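Local coordinates for glutathione S-transferase-like protein (Methylobacillus flagellatus, PDB 4GLT), which binds glutathione and probably acts as a transferase of the glutathione S-transferase family, at residues A209-M212 / S216-D219; R154-M159 / P202-H207; R166-N171 / L176-V181. One frame throughout, in Å; residues are numbered along the deposited sequence.

Contact 1 of 3, residues A209-M212 / S216-D219; sequences AAMM and SFKD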
# COMPACT_ATOMS: atom_id res chain seq x y z
N ALA A 209 -6.30 5.71 -23.89
CA ALA A 209 -5.85 5.90 -25.26
C ALA A 209 -4.46 6.52 -25.27
O ALA A 209 -3.52 5.92 -25.79
CB ALA A 209 -6.84 6.77 -26.02
N ALA A 210 -4.34 7.71 -24.70
CA ALA A 210 -3.04 8.36 -24.56
C ALA A 210 -1.96 7.40 -24.03
O ALA A 210 -0.86 7.33 -24.58
CB ALA A 210 -3.15 9.58 -23.65
N MET A 211 -2.28 6.67 -22.97
CA MET A 211 -1.34 5.73 -22.35
C MET A 211 -0.90 4.60 -23.28
O MET A 211 0.27 4.24 -23.34
CB MET A 211 -1.96 5.12 -21.08
CG MET A 211 -2.26 6.13 -19.99
SD MET A 211 -0.77 6.91 -19.32
CE MET A 211 0.21 5.45 -18.96
N MET A 212 -1.86 4.02 -23.99
CA MET A 212 -1.57 2.96 -24.95
C MET A 212 -0.58 3.39 -26.03
O MET A 212 -0.04 2.56 -26.76
CB MET A 212 -2.85 2.47 -25.62
CG MET A 212 -3.61 1.44 -24.81
SD MET A 212 -2.53 0.04 -24.46
CE MET A 212 -3.74 -1.28 -24.31
N SER A 216 6.65 2.48 -23.14
CA SER A 216 6.74 2.10 -21.73
C SER A 216 5.48 1.33 -21.38
O SER A 216 5.53 0.18 -20.95
CB SER A 216 6.85 3.33 -20.84
OG SER A 216 5.82 4.26 -21.14
N PHE A 217 4.34 1.98 -21.57
CA PHE A 217 3.06 1.38 -21.22
C PHE A 217 2.74 0.16 -22.09
O PHE A 217 2.59 -0.95 -21.58
CB PHE A 217 1.93 2.39 -21.28
CG PHE A 217 0.64 1.86 -20.75
CD1 PHE A 217 0.55 1.43 -19.44
CD2 PHE A 217 -0.48 1.76 -21.56
CE1 PHE A 217 -0.63 0.92 -18.93
CE2 PHE A 217 -1.66 1.25 -21.07
CZ PHE A 217 -1.74 0.83 -19.75
N LYS A 218 2.65 0.37 -23.40
CA LYS A 218 2.27 -0.70 -24.32
C LYS A 218 3.24 -1.88 -24.28
O LYS A 218 2.84 -3.02 -24.49
CB LYS A 218 2.15 -0.17 -25.75
CG LYS A 218 1.46 -1.16 -26.68
CD LYS A 218 1.45 -0.69 -28.13
CE LYS A 218 0.92 -1.79 -29.04
NZ LYS A 218 0.99 -1.42 -30.48
N ASP A 219 4.51 -1.60 -24.02
CA ASP A 219 5.53 -2.63 -24.01
C ASP A 219 5.44 -3.55 -22.80
O ASP A 219 6.20 -4.51 -22.69
CB ASP A 219 6.92 -2.00 -24.03
CG ASP A 219 7.42 -1.71 -25.43
OD1 ASP A 219 6.67 -1.98 -26.39
OD2 ASP A 219 8.56 -1.22 -25.55
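Phe217 lies between Met211 and Met212 where helix 202-212 gives way to the short helix 215-218. These two helices, joined by a short turn, lie near the C-terminal end of the all-helical glutathione S-transferase domain. The side chains of Met211 and Phe217 cross at about a right angle. CB of Met211 stands over one ring face of Phe217, 4.1 Å from the centroid and 28° off the normal, a CH-pi contact. The Met211 chain is bent at chi2 and chi3. This curls its CE back over the same face, 4.0 Å from CG of Phe217. Met212 approaches differently. Its SD comes obliquely from the other side of the ring plane, 3.7 Å from CE2 of Phe217, in a Met-aromatic contact. The CA of Met212 lies at the ring edge, in plane. Phe217 points its ring at helix 202-212 because CG is anti to the backbone N (chi1 -172°). Arg35 of helix 32-44 adds a cation-pi contact to the ring, and it also bonds to the carbonyl of Phe217. With an alanine here, a gap would probably open between the two helices, and both methionines and Arg35 would lose their aromatic partner. Lys218 is more exposed. Its CB, CG and CD run past the carbonyl O of Met212 before the end leads away, with Lys218 CB nearest to that Met212 O at 3.6 Å.

Contact 2 of 3, residues R154-M159 / P202-H207; sequences RGLRRM and PNLARH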
# COMPACT_ATOMS: atom_id res chain seq x y z
N ARG A 154 -17.20 2.33 -8.08
CA ARG A 154 -17.16 3.64 -7.44
C ARG A 154 -15.86 4.37 -7.75
O ARG A 154 -15.87 5.56 -8.11
CB ARG A 154 -17.37 3.51 -5.93
CG ARG A 154 -18.82 3.29 -5.53
CD ARG A 154 -19.08 3.74 -4.10
NE ARG A 154 -18.05 3.23 -3.21
CZ ARG A 154 -18.12 2.06 -2.59
NH1 ARG A 154 -19.17 1.28 -2.76
NH2 ARG A 154 -17.13 1.67 -1.79
N GLY A 155 -14.75 3.66 -7.63
CA GLY A 155 -13.44 4.24 -7.96
C GLY A 155 -13.36 4.72 -9.39
O GLY A 155 -12.92 5.84 -9.66
N LEU A 156 -13.80 3.87 -10.32
CA LEU A 156 -13.84 4.22 -11.74
C LEU A 156 -14.69 5.44 -12.02
O LEU A 156 -14.32 6.29 -12.84
CB LEU A 156 -14.34 3.04 -12.58
CG LEU A 156 -13.40 1.84 -12.63
CD1 LEU A 156 -14.09 0.66 -13.30
CD2 LEU A 156 -12.10 2.21 -13.34
N ARG A 157 -15.85 5.53 -11.37
CA ARG A 157 -16.73 6.67 -11.58
C ARG A 157 -16.05 7.93 -11.09
O ARG A 157 -16.13 8.97 -11.74
CB ARG A 157 -18.07 6.48 -10.87
CG ARG A 157 -18.99 5.49 -11.57
CD ARG A 157 -20.44 5.66 -11.16
NE ARG A 157 -21.34 5.05 -12.14
CZ ARG A 157 -22.66 4.98 -12.00
NH1 ARG A 157 -23.24 5.47 -10.92
NH2 ARG A 157 -23.39 4.41 -12.95
N ARG A 158 -15.39 7.83 -9.95
CA ARG A 158 -14.70 8.98 -9.38
C ARG A 158 -13.57 9.44 -10.29
O ARG A 158 -13.45 10.61 -10.61
CB ARG A 158 -14.17 8.66 -7.99
CG ARG A 158 -13.34 9.77 -7.37
CD ARG A 158 -14.20 10.98 -7.06
NE ARG A 158 -13.42 12.13 -6.59
CZ ARG A 158 -13.93 13.13 -5.88
NH1 ARG A 158 -15.22 13.13 -5.55
NH2 ARG A 158 -13.16 14.15 -5.50
N MET A 159 -12.70 8.51 -10.68
CA MET A 159 -11.62 8.87 -11.57
C MET A 159 -12.19 9.54 -12.82
O MET A 159 -11.75 10.62 -13.23
CB MET A 159 -10.77 7.65 -11.91
CG MET A 159 -9.82 7.25 -10.79
SD MET A 159 -9.02 5.66 -11.02
CE MET A 159 -8.02 5.58 -9.53
N PRO A 202 -15.87 7.66 -20.56
CA PRO A 202 -15.23 8.21 -21.75
C PRO A 202 -13.91 8.93 -21.46
O PRO A 202 -12.97 8.80 -22.24
CB PRO A 202 -16.28 9.19 -22.30
CG PRO A 202 -17.19 9.48 -21.16
CD PRO A 202 -17.20 8.24 -20.32
N ASN A 203 -13.85 9.66 -20.36
CA ASN A 203 -12.59 10.31 -19.97
C ASN A 203 -11.49 9.29 -19.71
O ASN A 203 -10.35 9.48 -20.10
CB ASN A 203 -12.79 11.20 -18.74
CG ASN A 203 -13.85 12.26 -18.95
OD1 ASN A 203 -13.74 13.11 -19.84
ND2 ASN A 203 -14.88 12.23 -18.11
N LEU A 204 -11.84 8.19 -19.04
CA LEU A 204 -10.86 7.16 -18.72
C LEU A 204 -10.36 6.46 -19.98
O LEU A 204 -9.16 6.25 -20.14
CB LEU A 204 -11.43 6.15 -17.73
CG LEU A 204 -11.48 6.51 -16.24
CD1 LEU A 204 -11.81 5.28 -15.39
CD2 LEU A 204 -10.16 7.11 -15.77
N ALA A 205 -11.28 6.11 -20.87
CA ALA A 205 -10.92 5.48 -22.13
C ALA A 205 -10.01 6.40 -22.95
O ALA A 205 -9.04 5.94 -23.56
CB ALA A 205 -12.17 5.12 -22.92
N ARG A 206 -10.31 7.70 -22.96
CA ARG A 206 -9.44 8.70 -23.57
C ARG A 206 -8.05 8.73 -22.94
O ARG A 206 -7.04 8.85 -23.64
CB ARG A 206 -10.05 10.09 -23.46
CG ARG A 206 -9.02 11.20 -23.60
CD ARG A 206 -9.68 12.54 -23.93
NE ARG A 206 -10.70 12.89 -22.94
CZ ARG A 206 -10.43 13.41 -21.75
NH1 ARG A 206 -9.17 13.63 -21.38
NH2 ARG A 206 -11.42 13.70 -20.91
N HIS A 207 -8.00 8.64 -21.61
CA HIS A 207 -6.74 8.61 -20.90
C HIS A 207 -6.00 7.34 -21.29
O HIS A 207 -4.82 7.37 -21.61
CB HIS A 207 -7.00 8.63 -19.39
CG HIS A 207 -5.76 8.75 -18.56
ND1 HIS A 207 -5.00 7.67 -18.17
CD2 HIS A 207 -5.15 9.84 -18.03
CE1 HIS A 207 -3.98 8.08 -17.44
NE2 HIS A 207 -4.04 9.40 -17.34
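Leu204 pushes its two methyls against Leu156 and Met159 of helix 142-162. The segment 202-207 comes to this point through Asn203, whose CB also points toward that helix but makes no close contact. The amide of Asn203 is turned to its own helix and to the end of helix 142-162. Its OD1 takes a weak hydrogen bond from NH2 of Arg206, and its ND2 gives a weak one to the carbonyl of Asp160.

At Leu204, CG is anti to the carbonyl carbon (chi1 -80°), and the branches part from there. CD1 meets CD2 of Leu156 at 3.7 Å, where the two side chains cross at about a right angle. The same CD1 is also 3.7 Å from the carbonyl O of Leu156. CD2 takes the other partner, CB of Met159, at 3.9 Å. The rest of the Met159 chain leads away. The backbone N of Leu204 bonds to OD2 of Asp160, so a polar tie accompanies the apolar one.

Further along, Arg206 lays one guanidinium face over the carbonyl O of Asn203. His207 turns to helix 176-191, where its NE2 bonds to Asp178 OD1. On helix 142-162, Arg154 NE bonds to the Pro67 carbonyl of the second subunit, so this helix also reaches the dimer interface. Leu204 of helix 202-212 packing on Leu156 and Met159 of helix 142-162 is a helix-helix contact in the interior of the C-terminal glutathione S-transferase domain.

Contact 3 of 3, residues R166-N171 / L176-V181; sequences RKWCVN and LADIAV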
# COMPACT_ATOMS: atom_id res chain seq x y z
N ARG A 166 -9.48 17.50 -18.04
CA ARG A 166 -8.06 17.32 -17.75
C ARG A 166 -7.36 16.51 -18.84
O ARG A 166 -7.90 15.53 -19.35
CB ARG A 166 -7.88 16.63 -16.40
CG ARG A 166 -8.64 17.26 -15.23
CD ARG A 166 -7.94 16.94 -13.91
NE ARG A 166 -8.86 16.81 -12.78
CZ ARG A 166 -9.26 17.81 -12.01
NH1 ARG A 166 -10.10 17.59 -11.00
NH2 ARG A 166 -8.83 19.05 -12.24
N LYS A 167 -6.18 16.94 -19.26
CA LYS A 167 -5.36 16.09 -20.10
C LYS A 167 -4.80 14.89 -19.33
O LYS A 167 -4.88 13.76 -19.79
CB LYS A 167 -4.22 16.89 -20.74
CG LYS A 167 -4.67 18.13 -21.51
CD LYS A 167 -5.77 17.82 -22.51
CE LYS A 167 -5.85 18.87 -23.60
NZ LYS A 167 -6.31 20.20 -23.10
N TRP A 168 -4.29 15.15 -18.13
CA TRP A 168 -3.62 14.17 -17.28
C TRP A 168 -4.17 14.34 -15.88
O TRP A 168 -4.88 15.31 -15.62
CB TRP A 168 -2.11 14.35 -17.25
CG TRP A 168 -1.38 14.05 -18.53
CD1 TRP A 168 -0.69 14.93 -19.29
CD2 TRP A 168 -1.25 12.78 -19.17
NE1 TRP A 168 -0.14 14.30 -20.37
CE2 TRP A 168 -0.47 12.98 -20.32
CE3 TRP A 168 -1.72 11.50 -18.89
CZ2 TRP A 168 -0.15 11.94 -21.19
CZ3 TRP A 168 -1.40 10.48 -19.75
CH2 TRP A 168 -0.63 10.71 -20.88
N CYS A 169 -3.89 13.40 -14.98
CA CYS A 169 -4.48 13.44 -13.65
C CYS A 169 -4.14 14.66 -12.81
O CYS A 169 -5.02 15.26 -12.22
CB CYS A 169 -4.06 12.20 -12.86
SG CYS A 169 -4.68 10.64 -13.48
N VAL A 170 -2.88 15.06 -12.78
CA VAL A 170 -2.50 16.18 -11.92
C VAL A 170 -1.75 17.25 -12.69
O VAL A 170 -0.90 16.97 -13.54
CB VAL A 170 -1.61 15.72 -10.75
CG1 VAL A 170 -1.15 16.92 -9.93
CG2 VAL A 170 -2.33 14.70 -9.89
N ASN A 171 -2.08 18.50 -12.40
CA ASN A 171 -1.28 19.64 -12.83
C ASN A 171 -1.02 19.74 -14.32
O ASN A 171 -0.32 20.65 -14.77
CB ASN A 171 0.01 19.72 -12.02
CG ASN A 171 -0.14 20.59 -10.80
OD1 ASN A 171 0.56 20.42 -9.80
ND2 ASN A 171 -1.07 21.54 -10.87
N LEU A 176 3.23 9.69 -11.98
CA LEU A 176 2.91 8.41 -11.38
C LEU A 176 1.40 8.18 -11.43
O LEU A 176 0.95 7.06 -11.65
CB LEU A 176 3.42 8.40 -9.94
CG LEU A 176 3.25 7.13 -9.13
CD1 LEU A 176 3.90 5.95 -9.84
CD2 LEU A 176 3.83 7.32 -7.72
N ALA A 177 0.61 9.24 -11.23
CA ALA A 177 -0.84 9.09 -11.25
C ALA A 177 -1.29 8.36 -12.51
O ALA A 177 -1.86 7.26 -12.46
CB ALA A 177 -1.51 10.46 -11.15
N ASP A 178 -1.03 8.98 -13.66
CA ASP A 178 -1.38 8.40 -14.94
C ASP A 178 -0.90 6.96 -15.11
O ASP A 178 -1.66 6.09 -15.52
CB ASP A 178 -0.83 9.31 -16.02
CG ASP A 178 -1.26 10.74 -15.79
OD1 ASP A 178 -2.45 11.02 -16.02
OD2 ASP A 178 -0.43 11.55 -15.32
N ILE A 179 0.35 6.71 -14.76
CA ILE A 179 0.86 5.36 -14.87
C ILE A 179 -0.02 4.41 -14.07
O ILE A 179 -0.36 3.32 -14.53
CB ILE A 179 2.31 5.27 -14.37
CG1 ILE A 179 3.22 6.12 -15.26
CG2 ILE A 179 2.76 3.82 -14.35
CD1 ILE A 179 4.69 6.01 -14.91
N ALA A 180 -0.39 4.83 -12.87
CA ALA A 180 -1.12 3.95 -11.97
C ALA A 180 -2.50 3.66 -12.51
O ALA A 180 -3.00 2.53 -12.43
CB ALA A 180 -1.20 4.55 -10.58
N VAL A 181 -3.13 4.68 -13.07
CA VAL A 181 -4.44 4.53 -13.67
C VAL A 181 -4.39 3.63 -14.91
O VAL A 181 -5.34 2.91 -15.19
CB VAL A 181 -5.04 5.91 -14.00
CG1 VAL A 181 -6.20 5.78 -14.98
CG2 VAL A 181 -5.47 6.60 -12.72
O HOH W 1 -0.67 13.69 -13.87
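Trp168 sets the benzene edge of its indole against the carboxylate of Asp178. CE3 of Trp168 is 3.0 Å from OD1 of Asp178, which sits at the ring edge and near its plane. The ring and carboxylate planes are 71° apart.

The same oxygen takes the main bond of the contact. Cys169 N gives a hydrogen bond to Asp178 OD1 over 3.0 Å at 164°. Asp178 OD1 accepts it with its syn lone pair. Asp178 CG is anti to its carbonyl carbon (chi1 -52°), which carries the carboxylate out to the loop. A water joins the other oxygen to the next residue. It accepts from Val170 N at 2.8 Å and bonds to Asp178 OD2 at 2.6 Å. His207 NE2 also bonds to OD1, and Ser175 N to OD2. Four bonds therefore grip this buried carboxylate and hold its rotation. They would probably favour its charged form.

Beside the polar pair is a small apolar one. Cys169 CB touches Ala177 CB at 3.5 Å. Cys169 SG lies 4.2 Å from Val181 CG2, one helical turn further on. Trp115 and His207 also pack on Cys169.

Asp178 is the third residue of helix 176-191 after Ser175, and its bond to Ser175 N is one half of a capping box. Ser175 OG bonds only weakly to Ala177 N. Phe174 packs on Ile179 as in a hydrophobic staple. The Asp178 half of the box, with this staple, fits the N-capping box and hydrophobic staple known in the C-terminal domain of the glutathione S-transferase fold.

Overall arrangement
All three contacts lie in the C-terminal helical domain. Contacts 2 and 3 are buried, whereas contact 1 is only partly so and ends at an exposed lysine. Contacts 1 and 2 share helix 202-212, contact 2 at its start and contact 1 at its end. Contact 3 packs a loop on helix 176-191 and meets both others. Contact 2 joins it through His207 and Arg206, both by hydrogen bonds, and contact 1 through packing of Met211 on Trp168. The chemistry differs. Contact 1 is aromatic and sulfur packing, contact 2 is aliphatic across two helices, and contact 3 is mainly polar, with a small apolar patch beside the carboxylate.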